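PDB 5EK8: lipoxygenase from Cyanothece sp., which probably acts as a 9R-lipoxygenase, using a non-heme iron centre to insert molecular oxygen into polyunsaturated fatty acids. Local coordinates for residues 183-186 with 190-193; 263-266 with 272-275; 301-306 with 447-452; 624-627 with 632-635. All blocks are in the same frame, centred on the assembly; numbering follows the deposited sequence.

In the fold
The four contacts form two neighbourhoods. Interactions 1 and 4 meet near the iron site: Q193 OE1 probably accepts a hydrogen bond from K625 N, and Y626 packs on R190, so the start of helix 188-214 touches the loop after helix 608-623. Both are partly buried and lay an aromatic face against a charged residue, the guanidinium itself in interaction 1, only the aliphatic CG of E633 in interaction 4. Interactions 2 and 3, across the chain centre from interaction 1, both reach one antiparallel sheet, where L304 touches L263 and F273. Interaction 2 is a buried hairpin with backbone bonds and apolar packing; interaction 3, at the surface, rests on one salt bridge and a carbonyl contact.

Interaction 1. Residues 183-186 with 190-193; sequences PDDY and RKFQ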
loop_
_atom_site.group_PDB
_atom_site.type_symbol
_atom_site.label_atom_id
_atom_site.label_comp_id
_atom_site.label_asym_id
_atom_site.label_seq_id
_atom_site.Cartn_x
_atom_site.Cartn_y
_atom_site.Cartn_z
ATOM N N PRO A 183 -11.714 10.479 3.685
ATOM C CA PRO A 183 -12.490 10.911 2.521
ATOM C C PRO A 183 -12.636 9.793 1.497
ATOM O O PRO A 183 -13.159 10.019 0.406
ATOM C CB PRO A 183 -11.656 12.057 1.964
ATOM C CG PRO A 183 -10.257 11.635 2.255
ATOM C CD PRO A 183 -10.300 10.876 3.569
ATOM N N ASP A 184 -12.166 8.602 1.858
ATOM C CA ASP A 184 -12.221 7.432 0.985
ATOM C C ASP A 184 -12.254 6.155 1.825
ATOM O O ASP A 184 -11.239 5.477 1.995
ATOM C CB ASP A 184 -11.028 7.425 0.024
ATOM C CG ASP A 184 -10.992 6.195 -0.873
ATOM O OD1 ASP A 184 -12.070 5.633 -1.179
ATOM O OD2 ASP A 184 -9.876 5.794 -1.273
ATOM N N ASP A 185 -13.434 5.839 2.352
ATOM C CA ASP A 185 -13.610 4.702 3.254
ATOM C C ASP A 185 -13.596 3.369 2.524
ATOM O O ASP A 185 -13.802 3.312 1.312
ATOM C CB ASP A 185 -14.919 4.835 4.027
ATOM C CG ASP A 185 -14.827 4.260 5.419
ATOM O OD1 ASP A 185 -13.801 3.606 5.722
ATOM O OD2 ASP A 185 -15.781 4.463 6.205
ATOM N N TYR A 186 -13.355 2.295 3.271
ATOM C CA TYR A 186 -13.462 0.941 2.729
ATOM C C TYR A 186 -14.887 0.639 2.262
ATOM O O TYR A 186 -15.827 1.359 2.596
ATOM C CB TYR A 186 -13.077 -0.111 3.769
ATOM C CG TYR A 186 -11.677 -0.053 4.328
ATOM C CD1 TYR A 186 -10.565 -0.167 3.506
ATOM C CD2 TYR A 186 -11.472 0.049 5.694
ATOM C CE1 TYR A 186 -9.283 -0.145 4.034
ATOM C CE2 TYR A 186 -10.203 0.068 6.227
ATOM C CZ TYR A 186 -9.112 -0.030 5.400
ATOM O OH TYR A 186 -7.852 -0.005 5.957
ATOM N N ARG A 190 -15.291 -5.153 2.752
ATOM C CA ARG A 190 -13.920 -5.126 3.258
ATOM C C ARG A 190 -13.899 -5.015 4.787
ATOM O O ARG A 190 -13.171 -5.749 5.472
ATOM C CB ARG A 190 -13.161 -3.964 2.598
ATOM C CG ARG A 190 -11.887 -3.512 3.288
ATOM C CD ARG A 190 -10.850 -4.621 3.368
ATOM N NE ARG A 190 -9.647 -4.191 4.077
ATOM C CZ ARG A 190 -9.605 -3.897 5.375
ATOM N NH1 ARG A 190 -8.464 -3.516 5.934
ATOM N NH2 ARG A 190 -10.700 -3.979 6.121
ATOM N N LYS A 191 -14.725 -4.113 5.313
ATOM C CA LYS A 191 -14.894 -3.955 6.755
ATOM C C LYS A 191 -15.371 -5.246 7.428
ATOM O O LYS A 191 -14.786 -5.700 8.414
ATOM C CB LYS A 191 -15.885 -2.828 7.053
ATOM C CG LYS A 191 -15.405 -1.438 6.679
ATOM C CD LYS A 191 -16.181 -0.376 7.445
ATOM C CE LYS A 191 -15.665 1.034 7.152
ATOM N NZ LYS A 191 -16.336 2.067 8.015
ATOM N N PHE A 192 -16.434 -5.832 6.880
ATOM C CA PHE A 192 -17.027 -7.044 7.436
ATOM C C PHE A 192 -16.040 -8.209 7.465
ATOM O O PHE A 192 -15.918 -8.905 8.474
ATOM C CB PHE A 192 -18.270 -7.438 6.641
ATOM C CG PHE A 192 -19.453 -6.551 6.889
ATOM C CD1 PHE A 192 -19.481 -5.699 7.979
ATOM C CD2 PHE A 192 -20.540 -6.571 6.034
ATOM C CE1 PHE A 192 -20.573 -4.879 8.211
ATOM C CE2 PHE A 192 -21.637 -5.756 6.261
ATOM C CZ PHE A 192 -21.654 -4.910 7.351
ATOM N N GLN A 193 -15.336 -8.413 6.355
ATOM C CA GLN A 193 -14.304 -9.442 6.289
ATOM C C GLN A 193 -13.231 -9.192 7.342
ATOM O O GLN A 193 -12.789 -10.122 8.030
ATOM C CB GLN A 193 -13.668 -9.495 4.900
ATOM C CG GLN A 193 -14.565 -10.075 3.831
ATOM C CD GLN A 193 -13.770 -10.689 2.700
ATOM O OE1 GLN A 193 -12.556 -10.874 2.813
ATOM N NE2 GLN A 193 -14.448 -11.010 1.598
#
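Y186 and R190 form a cation-pi stack where the loop leading into helix 188-214 lies against its first turn. The guanidinium rests nearly flat over one face of the phenol ring, with R190 CZ 4.0 Å from the ring centroid of Y186 and the planes 16° apart. Its NH1 sits at the hydroxyl end, 3.6 Å from Y186 CZ, while the aliphatic CG of R190 touches the other end of the ring around CG and CD1. A bend at chi2 (61°) brings the arginine chain back over the ring in this way. Next to the stack, the extended chain of K191 crosses D185 at about a right angle, and its NZ makes a salt bridge of 3.1 Å to D185 OD2, arriving on the syn side but out of the carboxylate plane. Further out, R190 NH1 also donates to the carbonyl oxygen of N667, next to the iron ligand I668, and the Y186 side chain packs on N396 and I397 of helix 394-404. The side chain of R190 is about 9 Å from the bound iron ion. Within the loop, the other carboxylate oxygen of D185 accepts a bond from the next amide, Y186 N to D185 OD1 at 2.8 Å.

Interaction 2. Residues 263-266 with 272-275; sequences LKRS and QFKM
A beta hairpin joins strand 264-266 to strand 272-277, and R265 and F273 face each other in its non-hydrogen-bonded pair. The K264-K274 pair beside it is hydrogen-bonded: K264 N donates to K274 O at 2.8 Å, nearly straight, and K274 N returns a more bent bond to K264 O, also 2.8 Å. S266 N to Q272 O (3.0 Å) is the next rung toward the turn.

On the face carrying R265 and F273, the two side chains run side by side in the same direction. R265 CG makes a CH-pi contact over one ring face of F273, 4.1 Å from the centroid, and NE lies 3.6 Å from F273 CZ. The R265 chain, extended from CG to NE, follows the ring as far as CZ, and its NE is bonded to the carbonyl oxygen of P270 in the turn. L263 comes to the ring edge, CB 3.9 Å from F273 CD1, and sends CD2 onto M275 CB. L299 of the adjacent strand 291-300 and L304 of strand 303-313 beyond it also touch the phenylalanine. An alanine in place of F273 would probably open a gap beside L263, L299 and L304 and leave the aliphatic part of R265 without the surface it lies on.

The other face is polar at its ends. K264 NZ and K274 NZ stand 4.8 Å apart. K264 NZ is also bonded to N508 OD1; both ammonium groups bridge to D510 and K274 also to E294, so the shared D510, with E294, probably offsets the two like charges.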
loop_
_atom_site.group_PDB
_atom_site.type_symbol
_atom_site.label_atom_id
_atom_site.label_comp_id
_atom_site.label_asym_id
_atom_site.label_seq_id
_atom_site.Cartn_x
_atom_site.Cartn_y
_atom_site.Cartn_z
ATOM N N LEU A 263 18.363 -11.010 -7.768
ATOM C CA LEU A 263 19.723 -11.482 -7.523
ATOM C C LEU A 263 20.818 -10.658 -8.200
ATOM O O LEU A 263 20.580 -9.938 -9.171
ATOM C CB LEU A 263 19.851 -12.941 -7.967
ATOM C CG LEU A 263 19.049 -13.982 -7.186
ATOM C CD1 LEU A 263 19.505 -15.366 -7.587
ATOM C CD2 LEU A 263 19.192 -13.784 -5.685
ATOM N N LYS A 264 22.028 -10.776 -7.666
ATOM C CA LYS A 264 23.199 -10.187 -8.293
ATOM C C LYS A 264 23.975 -11.275 -9.028
ATOM O O LYS A 264 24.241 -12.344 -8.483
ATOM C CB LYS A 264 24.081 -9.487 -7.256
ATOM C CG LYS A 264 23.362 -8.374 -6.503
ATOM C CD LYS A 264 24.325 -7.452 -5.763
ATOM C CE LYS A 264 24.823 -8.065 -4.465
ATOM N NZ LYS A 264 25.597 -7.078 -3.654
ATOM N N ARG A 265 24.302 -10.995 -10.282
ATOM C CA ARG A 265 25.059 -11.890 -11.139
ATOM C C ARG A 265 26.521 -11.461 -11.154
ATOM O O ARG A 265 26.827 -10.271 -11.058
ATOM C CB ARG A 265 24.469 -11.876 -12.552
ATOM C CG ARG A 265 24.950 -12.977 -13.473
ATOM C CD ARG A 265 24.092 -13.005 -14.732
ATOM N NE ARG A 265 24.275 -14.236 -15.496
ATOM C CZ ARG A 265 23.482 -14.625 -16.490
ATOM N NH1 ARG A 265 22.443 -13.878 -16.840
ATOM N NH2 ARG A 265 23.725 -15.764 -17.133
ATOM N N SER A 266 27.425 -12.426 -11.266
ATOM C CA SER A 266 28.846 -12.115 -11.321
ATOM C C SER A 266 29.233 -11.646 -12.718
ATOM O O SER A 266 28.664 -12.094 -13.714
ATOM C CB SER A 266 29.683 -13.326 -10.913
ATOM O OG SER A 266 31.061 -13.102 -11.156
ATOM N N GLN A 272 27.354 -17.539 -11.709
ATOM C CA GLN A 272 27.391 -17.291 -10.272
ATOM C C GLN A 272 26.435 -16.170 -9.893
ATOM O O GLN A 272 26.354 -15.153 -10.577
ATOM C CB GLN A 272 28.810 -16.954 -9.814
ATOM C CG GLN A 272 29.713 -18.165 -9.697
ATOM C CD GLN A 272 29.309 -19.076 -8.557
ATOM O OE1 GLN A 272 28.803 -18.620 -7.530
ATOM N NE2 GLN A 272 29.522 -20.377 -8.736
ATOM N N PHE A 273 25.703 -16.378 -8.804
ATOM C CA PHE A 273 24.701 -15.433 -8.333
ATOM C C PHE A 273 24.847 -15.246 -6.835
ATOM O O PHE A 273 25.500 -16.046 -6.167
ATOM C CB PHE A 273 23.283 -15.913 -8.662
ATOM C CG PHE A 273 22.920 -15.807 -10.117
ATOM C CD1 PHE A 273 22.144 -14.757 -10.573
ATOM C CD2 PHE A 273 23.344 -16.763 -11.025
ATOM C CE1 PHE A 273 21.799 -14.661 -11.908
ATOM C CE2 PHE A 273 23.007 -16.669 -12.364
ATOM C CZ PHE A 273 22.232 -15.616 -12.805
ATOM N N LYS A 274 24.238 -14.189 -6.311
ATOM C CA LYS A 274 24.240 -13.950 -4.876
ATOM C C LYS A 274 23.178 -12.944 -4.469
ATOM O O LYS A 274 22.657 -12.197 -5.299
ATOM C CB LYS A 274 25.609 -13.461 -4.404
ATOM C CG LYS A 274 25.936 -12.042 -4.827
ATOM C CD LYS A 274 27.214 -11.548 -4.172
ATOM C CE LYS A 274 27.075 -11.464 -2.667
ATOM N NZ LYS A 274 28.247 -10.764 -2.059
ATOM N N MET A 275 22.850 -12.950 -3.181
ATOM C CA MET A 275 21.956 -11.960 -2.601
ATOM C C MET A 275 22.509 -11.493 -1.255
ATOM O O MET A 275 22.920 -12.303 -0.418
ATOM C CB MET A 275 20.542 -12.519 -2.447
ATOM C CG MET A 275 19.505 -11.499 -1.974
ATOM S SD MET A 275 18.825 -10.435 -3.269
ATOM C CE MET A 275 20.048 -9.126 -3.370
#

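Interaction 3. Residues 301-306 with 447-452; sequences DGKLFP and CDDHKY
K303 runs obliquely across D449 at the surface, its terminal NZ reaching OD2 of the aspartate. NZ donates to D449 OD2 at 3.0 Å in a salt bridge that meets this oxygen on the syn side, 28° out of the carboxylate plane. D449 OD1 stays 3.7 Å from K303 NZ, so one oxygen does the holding. The lysine side chain sets out away from segment 447-452; the bend at chi2 (87°) swings the chain back toward it. With an asparagine in place of D449 the ammonium group would probably lose its countercharge, and the lysine chain would be likely to turn away into solvent.

The second point of contact is made by backbone: the carbonyl oxygen of G302 packs beside C447 CB, with C447 SG farther off, at 4.0 Å from that oxygen. Both glycine and the preceding D301 have positive phi, with backbone angles close to those of a type I' turn, a conformation that suits glycine at its second corner. Opposite, C447 to H450 form a type I turn closed by H450 N to C447 O (3.1 Å), overlapped by an inverse gamma turn centred on H450 (K451 N to D449 O).

H450 then occupies the N-cap of helix 451-473. The arrangement is thus a tight hairpin turn between strands 291-300 and 303-313 packed against the turn that starts a helix.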
loop_
_atom_site.group_PDB
_atom_site.type_symbol
_atom_site.label_atom_id
_atom_site.label_comp_id
_atom_site.label_asym_id
_atom_site.label_seq_id
_atom_site.Cartn_x
_atom_site.Cartn_y
_atom_site.Cartn_z
ATOM N N ASP A 301 22.411 -25.805 -15.747
ATOM C CA ASP A 301 21.383 -26.398 -16.603
ATOM C C ASP A 301 19.975 -25.877 -16.312
ATOM O O ASP A 301 19.005 -26.635 -16.347
ATOM C CB ASP A 301 21.400 -27.922 -16.473
ATOM C CG ASP A 301 22.767 -28.517 -16.749
ATOM O OD1 ASP A 301 23.449 -28.049 -17.688
ATOM O OD2 ASP A 301 23.159 -29.452 -16.018
ATOM N N GLY A 302 19.869 -24.583 -16.036
ATOM C CA GLY A 302 18.581 -23.946 -15.822
ATOM C C GLY A 302 18.034 -24.145 -14.423
ATOM O O GLY A 302 16.853 -23.909 -14.163
ATOM N N LYS A 303 18.899 -24.584 -13.517
ATOM C CA LYS A 303 18.524 -24.758 -12.121
ATOM C C LYS A 303 19.462 -23.940 -11.244
ATOM O O LYS A 303 20.639 -23.778 -11.569
ATOM C CB LYS A 303 18.575 -26.234 -11.720
ATOM C CG LYS A 303 17.460 -26.674 -10.783
ATOM C CD LYS A 303 16.225 -27.102 -11.563
ATOM C CE LYS A 303 15.085 -27.495 -10.633
ATOM N NZ LYS A 303 13.849 -27.821 -11.399
ATOM N N LEU A 304 18.942 -23.421 -10.138
ATOM C CA LEU A 304 19.766 -22.686 -9.186
ATOM C C LEU A 304 20.013 -23.502 -7.923
ATOM O O LEU A 304 19.074 -23.884 -7.230
ATOM C CB LEU A 304 19.109 -21.351 -8.824
ATOM C CG LEU A 304 19.372 -20.154 -9.736
ATOM C CD1 LEU A 304 18.538 -18.970 -9.287
ATOM C CD2 LEU A 304 20.855 -19.801 -9.734
ATOM N N PHE A 305 21.282 -23.767 -7.630
ATOM C CA PHE A 305 21.668 -24.473 -6.416
ATOM C C PHE A 305 22.438 -23.534 -5.497
ATOM O O PHE A 305 23.250 -22.741 -5.968
ATOM C CB PHE A 305 22.527 -25.699 -6.747
ATOM C CG PHE A 305 21.946 -26.580 -7.818
ATOM C CD1 PHE A 305 21.134 -27.655 -7.484
ATOM C CD2 PHE A 305 22.211 -26.337 -9.156
ATOM C CE1 PHE A 305 20.597 -28.464 -8.465
ATOM C CE2 PHE A 305 21.677 -27.141 -10.139
ATOM C CZ PHE A 305 20.869 -28.209 -9.793
ATOM N N PRO A 306 22.201 -23.626 -4.180
ATOM C CA PRO A 306 22.950 -22.787 -3.238
ATOM C C PRO A 306 24.367 -23.312 -3.021
ATOM O O PRO A 306 24.540 -24.492 -2.728
ATOM C CB PRO A 306 22.123 -22.878 -1.957
ATOM C CG PRO A 306 21.472 -24.227 -2.033
ATOM C CD PRO A 306 21.250 -24.522 -3.498
ATOM N N CYS A 447 15.550 -18.330 -14.816
ATOM C CA CYS A 447 15.374 -19.711 -15.253
ATOM C C CYS A 447 13.898 -20.103 -15.334
ATOM O O CYS A 447 13.017 -19.288 -15.067
ATOM C CB CYS A 447 16.113 -20.658 -14.311
ATOM S SG CYS A 447 15.647 -20.466 -12.579
ATOM N N ASP A 448 13.637 -21.355 -15.700
ATOM C CA ASP A 448 12.269 -21.852 -15.842
ATOM C C ASP A 448 11.512 -21.874 -14.518
ATOM O O ASP A 448 10.299 -21.668 -14.493
ATOM C CB ASP A 448 12.275 -23.251 -16.460
ATOM C CG ASP A 448 12.392 -23.216 -17.967
ATOM O OD1 ASP A 448 11.811 -22.292 -18.574
ATOM O OD2 ASP A 448 13.061 -24.103 -18.540
ATOM N N ASP A 449 12.228 -22.122 -13.425
ATOM C CA ASP A 449 11.618 -22.158 -12.098
ATOM C C ASP A 449 11.345 -20.758 -11.552
ATOM O O ASP A 449 10.722 -20.605 -10.500
ATOM C CB ASP A 449 12.509 -22.929 -11.120
ATOM C CG ASP A 449 12.380 -24.438 -11.270
ATOM O OD1 ASP A 449 11.806 -24.898 -12.279
ATOM O OD2 ASP A 449 12.858 -25.168 -10.375
ATOM N N HIS A 450 11.808 -19.738 -12.268
ATOM C CA HIS A 450 11.630 -18.361 -11.820
ATOM C C HIS A 450 10.200 -17.899 -12.078
ATOM O O HIS A 450 9.939 -17.079 -12.962
ATOM C CB HIS A 450 12.628 -17.434 -12.513
ATOM C CG HIS A 450 12.828 -16.137 -11.803
ATOM N ND1 HIS A 450 13.668 -15.146 -12.275
ATOM C CD2 HIS A 450 12.306 -15.662 -10.649
ATOM C CE1 HIS A 450 13.643 -14.121 -11.447
ATOM N NE2 HIS A 450 12.825 -14.408 -10.447
ATOM N N LYS A 451 9.280 -18.440 -11.290
ATOM C CA LYS A 451 7.858 -18.215 -11.490
ATOM C C LYS A 451 7.468 -16.735 -11.409
ATOM O O LYS A 451 6.682 -16.247 -12.230
ATOM C CB LYS A 451 7.065 -19.032 -10.468
ATOM C CG LYS A 451 5.563 -18.868 -10.553
ATOM C CD LYS A 451 4.883 -19.761 -9.534
ATOM C CE LYS A 451 5.324 -21.210 -9.699
ATOM N NZ LYS A 451 4.575 -22.124 -8.791
ATOM N N TYR A 452 8.015 -16.015 -10.434
ATOM C CA TYR A 452 7.603 -14.631 -10.249
ATOM C C TYR A 452 7.893 -13.769 -11.476
ATOM O O TYR A 452 7.089 -12.923 -11.846
ATOM C CB TYR A 452 8.269 -13.981 -9.034
ATOM C CG TYR A 452 7.969 -12.504 -9.050
ATOM C CD1 TYR A 452 6.693 -12.041 -8.752
ATOM C CD2 TYR A 452 8.931 -11.575 -9.445
ATOM C CE1 TYR A 452 6.392 -10.698 -8.810
ATOM C CE2 TYR A 452 8.636 -10.227 -9.506
ATOM C CZ TYR A 452 7.367 -9.798 -9.189
ATOM O OH TYR A 452 7.057 -8.464 -9.247
#

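Interaction 4. Residues 624-627 with 632-635; sequences IKYG and NEDD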
loop_
_atom_site.group_PDB
_atom_site.type_symbol
_atom_site.label_atom_id
_atom_site.label_comp_id
_atom_site.label_asym_id
_atom_site.label_seq_id
_atom_site.Cartn_x
_atom_site.Cartn_y
_atom_site.Cartn_z
ATOM N N ILE A 624 -7.782 -11.512 5.246
ATOM C CA ILE A 624 -8.743 -10.534 4.743
ATOM C C ILE A 624 -8.520 -10.314 3.250
ATOM O O ILE A 624 -7.497 -9.754 2.846
ATOM C CB ILE A 624 -8.627 -9.187 5.488
ATOM C CG1 ILE A 624 -8.811 -9.386 6.993
ATOM C CG2 ILE A 624 -9.646 -8.195 4.961
ATOM C CD1 ILE A 624 -8.370 -8.206 7.820
ATOM N N LYS A 625 -9.471 -10.749 2.430
ATOM C CA LYS A 625 -9.268 -10.746 0.988
ATOM C C LYS A 625 -10.459 -10.185 0.216
ATOM O O LYS A 625 -11.140 -10.915 -0.500
ATOM C CB LYS A 625 -8.953 -12.167 0.507
ATOM C CG LYS A 625 -8.213 -12.229 -0.819
ATOM C CD LYS A 625 -7.484 -13.550 -0.975
ATOM C CE LYS A 625 -6.500 -13.501 -2.133
ATOM N NZ LYS A 625 -5.595 -14.683 -2.127
ATOM N N TYR A 626 -10.697 -8.886 0.356
ATOM C CA TYR A 626 -11.757 -8.208 -0.383
ATOM C C TYR A 626 -11.162 -7.255 -1.421
ATOM O O TYR A 626 -10.272 -6.457 -1.115
ATOM C CB TYR A 626 -12.674 -7.453 0.584
ATOM C CG TYR A 626 -13.860 -6.761 -0.054
ATOM C CD1 TYR A 626 -15.123 -7.330 -0.012
ATOM C CD2 TYR A 626 -13.720 -5.525 -0.683
ATOM C CE1 TYR A 626 -16.213 -6.701 -0.586
ATOM C CE2 TYR A 626 -14.806 -4.892 -1.263
ATOM C CZ TYR A 626 -16.051 -5.488 -1.209
ATOM O OH TYR A 626 -17.137 -4.868 -1.776
ATOM N N GLY A 627 -11.666 -7.335 -2.650
ATOM C CA GLY A 627 -11.184 -6.489 -3.727
ATOM C C GLY A 627 -10.270 -7.229 -4.686
ATOM O O GLY A 627 -9.043 -7.125 -4.602
ATOM N N ASN A 632 -14.379 -8.353 -9.040
ATOM C CA ASN A 632 -14.833 -6.970 -9.199
ATOM C C ASN A 632 -15.978 -6.595 -8.264
ATOM O O ASN A 632 -16.972 -6.015 -8.694
ATOM C CB ASN A 632 -15.251 -6.712 -10.651
ATOM C CG ASN A 632 -15.351 -5.227 -10.979
ATOM O OD1 ASN A 632 -14.769 -4.384 -10.293
ATOM N ND2 ASN A 632 -16.094 -4.905 -12.033
ATOM N N GLU A 633 -15.826 -6.906 -6.982
ATOM C CA GLU A 633 -16.907 -6.728 -6.017
ATOM C C GLU A 633 -17.379 -5.276 -5.844
ATOM O O GLU A 633 -18.372 -5.028 -5.162
ATOM C CB GLU A 633 -16.489 -7.301 -4.658
ATOM C CG GLU A 633 -15.043 -7.034 -4.267
ATOM C CD GLU A 633 -14.127 -8.212 -4.550
ATOM O OE1 GLU A 633 -13.948 -9.059 -3.649
ATOM O OE2 GLU A 633 -13.579 -8.285 -5.669
ATOM N N ASP A 634 -16.687 -4.324 -6.464
ATOM C CA ASP A 634 -17.072 -2.916 -6.356
ATOM C C ASP A 634 -17.570 -2.339 -7.682
ATOM O O ASP A 634 -17.967 -1.176 -7.742
ATOM C CB ASP A 634 -15.899 -2.080 -5.830
ATOM C CG ASP A 634 -15.716 -2.205 -4.318
ATOM O OD1 ASP A 634 -14.557 -2.133 -3.848
ATOM O OD2 ASP A 634 -16.728 -2.369 -3.600
ATOM N N ASP A 635 -17.554 -3.162 -8.729
ATOM C CA ASP A 635 -18.032 -2.773 -10.059
ATOM C C ASP A 635 -17.433 -1.447 -10.533
ATOM O O ASP A 635 -18.147 -0.558 -11.001
ATOM C CB ASP A 635 -19.566 -2.687 -10.081
ATOM C CG ASP A 635 -20.238 -4.012 -9.738
ATOM O OD1 ASP A 635 -20.119 -4.973 -10.535
ATOM O OD2 ASP A 635 -20.888 -4.088 -8.670
#
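D634 OD2 is gripped by two hydroxyls, those of Y626 and of S187, the residue after Y186. Y626 OH donates to D634 OD2 at 3.1 Å; the oxygen lies at the ring edge, in the plane of the phenol, but the hydroxyl meets it from above the carboxylate plane. This fixes the far end of the tyrosine, whose CG is anti to its own backbone nitrogen (chi1 -177°) and whose ring thereby stretches toward the 632-635 turn.

E633 works on the ring face. Its CG sits over the rim, 3.6 Å from Y626 CZ, in a CH-pi contact 3.8 Å from the Y626 ring centroid. The chain slides past the tyrosine in the opposite direction and bends at chi2, which carries the carboxylate to the backbone: G627 N donates to E633 OE1 at 3.0 Å with a nearly straight N-H, although it stands almost directly above the carboxylate plane. The other oxygen, OE2, accepts from L628 N, so one acid serves two successive amides.

Y626 O is bonded to N667 ND2, which ties this loop to the C-terminal tail, whose last residue, I668, is an iron ligand. The arrangement is that of a long loop between helices 608-623 and 639-647, folded back on itself, with both acids on the type I turn N632 to D635: E633 reaches backbone amides and D634 the tyrosine hydroxyl.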